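Local coordinates for beta-galactosidase (Bacteroides thetaiotaomicron, PDB 5MUJ), which probably hydrolyses glycosidic bonds, perhaps as an arabinofuranosidase, and binds side chain B of the plant pectin rhamnogalacturonan II, at residues D236-I244 with P260-T271; G280-F288 with N301-W312. All coordinates share one frame; numbering follows the deposited sequence.

Contact 1 of 2, residues D236-I244 with P260-T271; sequences DLKGERVGI and PVFAHEADGTIT. With 8PK (4-O-[(1R)-1-hydroxyethyl]-2-O-methyl-alpha-L-fucopyranose), chain B; GAL (beta-D-galactopyranose), chain C.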
# COMPACT_ATOMS: atom_id res chain seq x y z
N ASP A 236 17.56 -14.48 -13.99
CA ASP A 236 16.29 -15.18 -14.16
C ASP A 236 15.52 -15.41 -12.86
O ASP A 236 14.60 -16.22 -12.82
CB ASP A 236 16.46 -16.49 -14.95
CG ASP A 236 17.12 -16.28 -16.30
OD1 ASP A 236 16.82 -15.27 -16.97
OD2 ASP A 236 17.96 -17.12 -16.69
N LEU A 237 15.85 -14.63 -11.82
CA LEU A 237 15.15 -14.70 -10.55
C LEU A 237 13.83 -13.93 -10.63
O LEU A 237 13.81 -12.75 -11.01
CB LEU A 237 16.00 -14.08 -9.43
CG LEU A 237 17.30 -14.80 -9.08
CD1 LEU A 237 18.02 -14.02 -7.99
CD2 LEU A 237 17.07 -16.25 -8.66
N LYS A 238 12.76 -14.63 -10.28
CA LYS A 238 11.45 -14.03 -10.13
C LYS A 238 11.36 -13.30 -8.79
O LYS A 238 11.89 -13.77 -7.76
CB LYS A 238 10.35 -15.10 -10.24
CG LYS A 238 8.94 -14.53 -10.40
CD LYS A 238 7.81 -15.45 -9.91
CE LYS A 238 7.78 -15.67 -8.39
NZ LYS A 238 7.41 -14.45 -7.62
N GLY A 239 10.70 -12.14 -8.82
CA GLY A 239 10.33 -11.41 -7.58
C GLY A 239 9.40 -10.24 -7.85
O GLY A 239 8.93 -10.06 -8.96
N GLU A 240 9.15 -9.44 -6.80
CA GLU A 240 8.41 -8.15 -6.89
C GLU A 240 9.30 -7.00 -6.49
O GLU A 240 10.02 -7.07 -5.49
CB GLU A 240 7.18 -8.07 -5.94
CG GLU A 240 6.17 -9.13 -6.26
CD GLU A 240 4.85 -8.95 -5.52
OE1 GLU A 240 4.53 -7.84 -5.06
OE2 GLU A 240 4.16 -9.96 -5.38
N ARG A 241 9.26 -5.98 -7.30
CA ARG A 241 10.17 -4.89 -7.24
C ARG A 241 9.38 -3.58 -7.41
O ARG A 241 8.24 -3.58 -7.91
CB ARG A 241 11.20 -5.02 -8.37
CG ARG A 241 12.08 -6.24 -8.24
CD ARG A 241 12.90 -6.46 -9.54
NE ARG A 241 13.64 -7.70 -9.45
CZ ARG A 241 13.19 -8.91 -9.83
NH1 ARG A 241 11.95 -9.07 -10.27
NH2 ARG A 241 13.99 -9.97 -9.74
N VAL A 242 10.04 -2.47 -7.11
CA VAL A 242 9.40 -1.15 -7.10
C VAL A 242 9.95 -0.28 -8.22
O VAL A 242 11.18 -0.13 -8.37
CB VAL A 242 9.59 -0.47 -5.74
CG1 VAL A 242 9.15 0.97 -5.81
CG2 VAL A 242 8.83 -1.21 -4.66
N GLY A 243 9.04 0.34 -8.96
CA GLY A 243 9.41 1.28 -10.01
C GLY A 243 8.50 2.47 -10.08
O GLY A 243 7.54 2.56 -9.35
N ILE A 244 8.83 3.37 -10.99
CA ILE A 244 8.21 4.67 -11.15
C ILE A 244 7.57 4.83 -12.53
O ILE A 244 8.14 4.37 -13.59
CB ILE A 244 9.27 5.77 -10.93
CG1 ILE A 244 9.74 5.82 -9.46
CG2 ILE A 244 8.79 7.12 -11.40
CD1 ILE A 244 10.91 6.76 -9.23
N PRO A 260 13.80 -1.06 -12.51
CA PRO A 260 13.18 -0.71 -11.19
C PRO A 260 14.13 0.14 -10.34
O PRO A 260 15.34 0.05 -10.49
CB PRO A 260 12.92 -2.09 -10.54
CG PRO A 260 13.84 -3.05 -11.25
CD PRO A 260 14.16 -2.49 -12.62
N VAL A 261 13.59 0.98 -9.44
CA VAL A 261 14.42 1.85 -8.62
C VAL A 261 14.71 1.28 -7.21
O VAL A 261 15.52 1.84 -6.48
CB VAL A 261 13.79 3.24 -8.44
CG1 VAL A 261 13.61 3.91 -9.79
CG2 VAL A 261 12.48 3.19 -7.64
N PHE A 262 14.04 0.20 -6.83
CA PHE A 262 14.26 -0.40 -5.53
C PHE A 262 13.85 -1.84 -5.53
O PHE A 262 12.73 -2.15 -5.86
CB PHE A 262 13.46 0.35 -4.47
CG PHE A 262 13.85 0.01 -3.07
CD1 PHE A 262 15.17 0.11 -2.61
CD2 PHE A 262 12.87 -0.37 -2.18
CE1 PHE A 262 15.50 -0.20 -1.30
CE2 PHE A 262 13.20 -0.69 -0.88
CZ PHE A 262 14.51 -0.61 -0.43
N ALA A 263 14.79 -2.72 -5.18
CA ALA A 263 14.58 -4.13 -5.22
C ALA A 263 15.54 -4.80 -4.26
O ALA A 263 16.58 -4.24 -3.93
CB ALA A 263 14.83 -4.66 -6.62
N HIS A 264 15.19 -6.03 -3.87
CA HIS A 264 16.09 -6.92 -3.14
C HIS A 264 16.18 -8.26 -3.87
O HIS A 264 15.20 -8.98 -3.96
CB HIS A 264 15.56 -7.09 -1.72
CG HIS A 264 15.53 -5.81 -0.97
ND1 HIS A 264 14.38 -5.04 -0.86
CD2 HIS A 264 16.49 -5.16 -0.28
CE1 HIS A 264 14.66 -3.96 -0.14
NE2 HIS A 264 15.92 -4.02 0.23
N GLU A 265 17.35 -8.58 -4.41
CA GLU A 265 17.44 -9.72 -5.29
C GLU A 265 17.72 -11.04 -4.59
O GLU A 265 18.88 -11.37 -4.29
CB GLU A 265 18.52 -9.48 -6.34
CG GLU A 265 18.25 -8.33 -7.26
CD GLU A 265 17.04 -8.56 -8.15
OE1 GLU A 265 16.65 -9.72 -8.41
OE2 GLU A 265 16.43 -7.55 -8.57
N ALA A 266 16.65 -11.79 -4.38
CA ALA A 266 16.73 -13.22 -4.06
C ALA A 266 15.50 -13.90 -4.69
O ALA A 266 14.53 -13.23 -5.10
CB ALA A 266 16.78 -13.44 -2.55
N ASP A 267 15.55 -15.23 -4.74
CA ASP A 267 14.50 -16.04 -5.34
C ASP A 267 13.15 -15.86 -4.64
O ASP A 267 12.95 -16.27 -3.48
CB ASP A 267 14.89 -17.51 -5.33
CG ASP A 267 13.86 -18.41 -6.03
OD1 ASP A 267 12.93 -17.88 -6.69
OD2 ASP A 267 13.99 -19.64 -5.92
N GLY A 268 12.22 -15.26 -5.38
CA GLY A 268 10.86 -15.10 -4.92
C GLY A 268 10.68 -13.97 -3.92
O GLY A 268 9.58 -13.79 -3.42
N THR A 269 11.72 -13.17 -3.64
CA THR A 269 11.61 -12.09 -2.62
C THR A 269 10.72 -10.97 -3.13
O THR A 269 10.80 -10.59 -4.32
CB THR A 269 12.97 -11.47 -2.27
OG1 THR A 269 13.84 -12.51 -1.81
CG2 THR A 269 12.86 -10.38 -1.20
N ILE A 270 9.90 -10.43 -2.22
CA ILE A 270 8.98 -9.37 -2.54
C ILE A 270 9.47 -8.12 -1.88
O ILE A 270 9.79 -8.14 -0.70
CB ILE A 270 7.55 -9.69 -2.07
CG1 ILE A 270 6.98 -10.84 -2.91
CG2 ILE A 270 6.63 -8.51 -2.23
CD1 ILE A 270 5.66 -11.39 -2.39
N THR A 271 9.49 -7.04 -2.63
CA THR A 271 9.70 -5.70 -2.13
C THR A 271 8.50 -4.92 -2.67
O THR A 271 8.28 -4.89 -3.91
CB THR A 271 11.00 -5.06 -2.64
OG1 THR A 271 12.13 -5.90 -2.32
CG2 THR A 271 11.20 -3.64 -2.06
O9 8PK B . 1.09 -15.66 -12.55
C8 8PK B . 1.37 -14.39 -11.96
C10 8PK B . 0.38 -13.36 -12.44
O4 8PK B . 1.35 -14.51 -10.53
C4 8PK B . 2.21 -15.53 -10.03
C5 8PK B . 1.64 -16.06 -8.73
C6 8PK B . 0.22 -16.60 -8.92
O5 8PK B . 1.65 -15.02 -7.73
C3 8PK B . 3.63 -15.00 -9.82
O3 8PK B . 4.22 -14.48 -11.02
C2 8PK B . 3.58 -13.90 -8.78
O2 8PK B . 4.92 -13.44 -8.57
C7 8PK B . 5.18 -12.12 -9.07
C1 8PK B . 2.94 -14.41 -7.50
C1 GAL C . 4.14 -17.42 -5.61
C2 GAL C . 3.66 -15.98 -5.60
C3 GAL C . 4.45 -15.19 -4.57
C4 GAL C . 4.40 -15.89 -3.22
C5 GAL C . 4.79 -17.36 -3.33
C6 GAL C . 4.64 -18.11 -2.00
O2 GAL C . 3.80 -15.37 -6.87
O3 GAL C . 3.91 -13.86 -4.52
O4 GAL C . 3.03 -15.92 -2.80
O5 GAL C . 4.03 -18.05 -4.34
O6 GAL C . 5.23 -19.41 -2.18
O HOH W 1 7.77 -13.09 -5.47
O HOH W 2 12.50 -7.39 -4.52
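Leu237 lays CD1 against the backbone of Ala266 and CD2 against CB of Asp267, at the partly exposed end of the contact, next to the glycan-binding Lys238. Lys238 works in two directions. Its carbonyl O takes the amide of Gly268, inside the type II turn Ala266-Thr269, while its side chain, bent at chi3 and chi4 (both 68°), brings NZ to 2.9 Å from O2 of the methylated fucose unit 8PK; a water bridges NZ to Gly268 O. Glu240 N bonds Thr269 O, and Glu240 O receives Thr271 N. The Glu240 side chain runs alongside Ile270, both heading for the glycan, with OE2 3.6 Å from Ile270 CD1. These links join the third strand of one four-stranded antiparallel sheet to the first strand of the next, the blade-to-blade seam of a five-bladed beta-propeller. Arg241 and Glu265 form a two-pronged, nearly coplanar salt bridge: NE reaches OE2 at 2.9 Å and NH2 reaches OE1 at 3.0 Å, while NH2 also bonds Leu237 O. CG of Arg241 packs on Ala263 CB at 3.6 Å. Val242 O accepts from Val261 N and Phe262 N, a classic beta bulge, and Ile244 CD1 meets Val261 CG1 at 4.0 Å.

Contact 2 of 2, residues G280-F288 with N301-W312; sequences GDVYVMFYF and NTFAASYDLVNW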
# COMPACT_ATOMS: atom_id res chain seq x y z
N GLY A 280 11.59 16.98 5.70
CA GLY A 280 12.60 17.99 5.50
C GLY A 280 13.01 17.98 4.06
O GLY A 280 12.17 18.12 3.17
N ASP A 281 14.31 17.80 3.82
CA ASP A 281 14.85 17.65 2.47
C ASP A 281 14.98 16.19 2.01
O ASP A 281 15.46 15.94 0.90
CB ASP A 281 16.19 18.40 2.31
CG ASP A 281 17.29 17.91 3.28
OD1 ASP A 281 17.07 16.98 4.08
OD2 ASP A 281 18.40 18.49 3.24
N VAL A 282 14.55 15.23 2.83
CA VAL A 282 14.66 13.81 2.49
C VAL A 282 13.29 13.11 2.32
O VAL A 282 12.33 13.42 3.02
CB VAL A 282 15.59 13.04 3.46
CG1 VAL A 282 14.89 12.71 4.77
CG2 VAL A 282 16.18 11.77 2.82
N TYR A 283 13.21 12.19 1.36
CA TYR A 283 12.06 11.31 1.17
C TYR A 283 12.31 10.03 1.92
O TYR A 283 13.43 9.49 1.86
CB TYR A 283 11.83 10.97 -0.31
CG TYR A 283 11.49 12.17 -1.15
CD1 TYR A 283 10.19 12.71 -1.15
CD2 TYR A 283 12.45 12.77 -1.97
CE1 TYR A 283 9.88 13.81 -1.94
CE2 TYR A 283 12.14 13.88 -2.71
CZ TYR A 283 10.86 14.39 -2.69
OH TYR A 283 10.58 15.49 -3.46
N VAL A 284 11.29 9.56 2.64
CA VAL A 284 11.32 8.30 3.34
C VAL A 284 10.31 7.35 2.71
O VAL A 284 9.14 7.69 2.59
CB VAL A 284 10.98 8.51 4.83
CG1 VAL A 284 10.98 7.17 5.57
CG2 VAL A 284 12.00 9.46 5.40
N MSE A 285 10.77 6.18 2.28
CA MSE A 285 9.91 5.18 1.75
C MSE A 285 9.73 4.14 2.80
O MSE A 285 10.67 3.42 3.15
CB MSE A 285 10.52 4.52 0.50
CG MSE A 285 9.61 3.47 -0.08
SE MSE A 285 10.58 2.27 -1.27
CE MSE A 285 10.77 3.51 -2.76
N PHE A 286 8.49 4.04 3.28
CA PHE A 286 8.06 2.88 4.05
C PHE A 286 7.72 1.81 3.03
O PHE A 286 7.03 2.09 2.05
CB PHE A 286 6.83 3.25 4.91
CG PHE A 286 7.12 4.32 5.91
CD1 PHE A 286 7.80 4.00 7.07
CD2 PHE A 286 6.79 5.65 5.66
CE1 PHE A 286 8.05 4.99 8.03
CE2 PHE A 286 7.08 6.63 6.60
CZ PHE A 286 7.76 6.29 7.76
N TYR A 287 8.20 0.60 3.27
CA TYR A 287 7.93 -0.53 2.36
C TYR A 287 7.89 -1.83 3.14
O TYR A 287 8.41 -1.91 4.28
CB TYR A 287 9.00 -0.56 1.25
CG TYR A 287 10.34 -1.08 1.66
CD1 TYR A 287 10.63 -2.45 1.54
CD2 TYR A 287 11.33 -0.23 2.14
CE1 TYR A 287 11.89 -2.93 1.91
CE2 TYR A 287 12.58 -0.70 2.50
CZ TYR A 287 12.85 -2.06 2.37
OH TYR A 287 14.08 -2.53 2.74
N PHE A 288 7.29 -2.86 2.55
CA PHE A 288 7.34 -4.22 3.09
C PHE A 288 8.18 -5.11 2.21
O PHE A 288 8.35 -4.88 0.97
CB PHE A 288 5.98 -4.90 3.30
CG PHE A 288 5.42 -5.70 2.12
CD1 PHE A 288 4.71 -5.06 1.08
CD2 PHE A 288 5.50 -7.09 2.08
CE1 PHE A 288 4.15 -5.77 0.06
CE2 PHE A 288 4.99 -7.83 0.97
CZ PHE A 288 4.29 -7.16 -0.01
N ASN A 301 7.98 -4.90 7.81
CA ASN A 301 8.13 -3.53 7.33
C ASN A 301 9.45 -2.91 7.78
O ASN A 301 9.87 -3.04 8.94
CB ASN A 301 6.98 -2.64 7.84
CG ASN A 301 5.65 -3.02 7.25
OD1 ASN A 301 5.55 -3.57 6.17
ND2 ASN A 301 4.58 -2.71 7.97
N THR A 302 10.08 -2.18 6.86
CA THR A 302 11.19 -1.30 7.16
C THR A 302 11.13 -0.04 6.27
O THR A 302 10.06 0.28 5.72
CB THR A 302 12.55 -2.05 7.17
OG1 THR A 302 13.59 -1.17 7.62
CG2 THR A 302 12.89 -2.63 5.82
N PHE A 303 12.25 0.67 6.11
CA PHE A 303 12.21 1.85 5.29
C PHE A 303 13.52 2.05 4.56
O PHE A 303 14.53 1.48 4.94
CB PHE A 303 11.90 3.10 6.11
CG PHE A 303 13.03 3.51 7.01
CD1 PHE A 303 13.21 2.90 8.25
CD2 PHE A 303 13.94 4.46 6.58
CE1 PHE A 303 14.28 3.28 9.08
CE2 PHE A 303 15.01 4.84 7.42
CZ PHE A 303 15.17 4.24 8.67
N ALA A 304 13.42 2.90 3.54
CA ALA A 304 14.54 3.44 2.83
C ALA A 304 14.43 4.95 2.73
O ALA A 304 13.37 5.52 3.00
CB ALA A 304 14.62 2.80 1.43
N ALA A 305 15.51 5.63 2.34
CA ALA A 305 15.44 7.08 2.16
C ALA A 305 16.23 7.53 0.92
O ALA A 305 17.11 6.80 0.45
CB ALA A 305 15.87 7.83 3.43
N SER A 306 15.87 8.69 0.39
CA SER A 306 16.43 9.20 -0.88
C SER A 306 16.29 10.71 -0.96
O SER A 306 15.33 11.27 -0.43
CB SER A 306 15.72 8.56 -2.07
OG SER A 306 16.22 9.11 -3.25
N TYR A 307 17.24 11.38 -1.60
CA TYR A 307 17.12 12.83 -1.87
C TYR A 307 16.50 13.12 -3.24
O TYR A 307 15.97 14.23 -3.46
CB TYR A 307 18.48 13.54 -1.77
CG TYR A 307 19.03 13.54 -0.37
CD1 TYR A 307 18.49 14.39 0.60
CD2 TYR A 307 20.09 12.70 -0.01
CE1 TYR A 307 18.99 14.40 1.90
CE2 TYR A 307 20.58 12.70 1.29
CZ TYR A 307 20.03 13.55 2.24
OH TYR A 307 20.50 13.58 3.54
N ASP A 308 16.54 12.11 -4.12
CA ASP A 308 16.22 12.29 -5.56
C ASP A 308 15.12 11.37 -6.15
O ASP A 308 14.91 11.35 -7.36
CB ASP A 308 17.51 12.15 -6.38
CG ASP A 308 18.08 10.74 -6.37
OD1 ASP A 308 17.38 9.77 -6.05
OD2 ASP A 308 19.28 10.61 -6.70
N LEU A 309 14.43 10.61 -5.29
CA LEU A 309 13.37 9.67 -5.64
C LEU A 309 13.80 8.41 -6.39
O LEU A 309 12.99 7.52 -6.54
CB LEU A 309 12.21 10.35 -6.38
CG LEU A 309 11.44 11.39 -5.57
CD1 LEU A 309 10.46 12.14 -6.47
CD2 LEU A 309 10.66 10.73 -4.44
N VAL A 310 15.08 8.31 -6.80
CA VAL A 310 15.55 7.22 -7.65
C VAL A 310 16.57 6.30 -6.96
O VAL A 310 16.51 5.09 -7.11
CB VAL A 310 16.12 7.79 -8.95
CG1 VAL A 310 16.89 6.72 -9.71
CG2 VAL A 310 14.98 8.37 -9.79
N ASN A 311 17.52 6.89 -6.25
CA ASN A 311 18.55 6.14 -5.54
C ASN A 311 18.18 6.06 -4.07
O ASN A 311 18.12 7.08 -3.40
CB ASN A 311 19.89 6.85 -5.70
CG ASN A 311 20.30 6.96 -7.14
OD1 ASN A 311 20.33 8.04 -7.69
ND2 ASN A 311 20.55 5.83 -7.76
N TRP A 312 17.93 4.85 -3.60
CA TRP A 312 17.35 4.62 -2.27
C TRP A 312 18.37 3.97 -1.38
O TRP A 312 18.99 3.01 -1.77
CB TRP A 312 16.11 3.74 -2.44
CG TRP A 312 15.00 4.54 -3.06
CD1 TRP A 312 14.66 4.60 -4.38
CD2 TRP A 312 14.09 5.46 -2.38
NE1 TRP A 312 13.63 5.51 -4.58
CE2 TRP A 312 13.23 6.01 -3.36
CE3 TRP A 312 13.91 5.84 -1.04
CZ2 TRP A 312 12.24 6.95 -3.06
CZ3 TRP A 312 12.90 6.78 -0.72
CH2 TRP A 312 12.08 7.32 -1.72
O HOH W 3 18.87 15.16 5.27
O HOH W 4 14.90 16.45 -1.58
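A beta hairpin formed by the second and third strands of one propeller blade shows how backbone pairing and aromatic packing share the work. Six N-H...O bonds join Tyr283 with Ser306, Met285 with Ala304 and Tyr287 with Thr302, two to each pair; Met285 N to Ala304 O is 2.8 Å. On the face bearing Tyr283, Met285 and Tyr287, the chain after Ser306 folds back over the strands. Leu309 puts CD2 squarely over the Tyr283 ring, 3.6 Å from its centroid. Met285, a selenomethionine, starts with CG anti to its own N (chi1 -180°), then bends at chi3 (-74°), which sets CE over the Trp312 six-membered ring, 3.8 Å from the centroid. The opposite indole face takes Ser306 CB, while Trp312 NE1 donates to Leu309 O. Tyr287 lies beside Thr302, whose CG2 is 3.3 Å from Tyr287 OH; that hydroxyl bonds Asp314. Val282 CG2 sits over the Tyr307 ring, and one water spans Asp281 OD1 and Tyr307 OH. Ser306 OG accepts from Asp308 N in an ST turn, and Asp308 OD1 receives Val310 N (Asx turn) and Asn311 N (Asx motif), bonds that shape the link from the middle hairpin to the short fourth strand 313-314 of a four-stranded beta-propeller blade.

Followed from the N terminus, the chain completes contact 1 before contact 2 begins, so the two lie in series and neither nests nor crosses. Contact 1 closes the 15 residues between Ile244 and Pro260, which include the short fourth strand 254-255, and ties one blade to the next. Strand 270-279 then turns directly into strand 282-290, and contact 2 closes the hairpin within the blade that begins with strand 270-279. The pair illustrates two levels of propeller construction, between blades and inside one. The centres of the two contacts are about 16 Å apart, yet they touch: Phe262 meets Tyr287 edge-to-face, His264 also packs on Tyr287, and Ile270 CG2 lies 3.5 Å from Phe288 CZ beside the bound glycan.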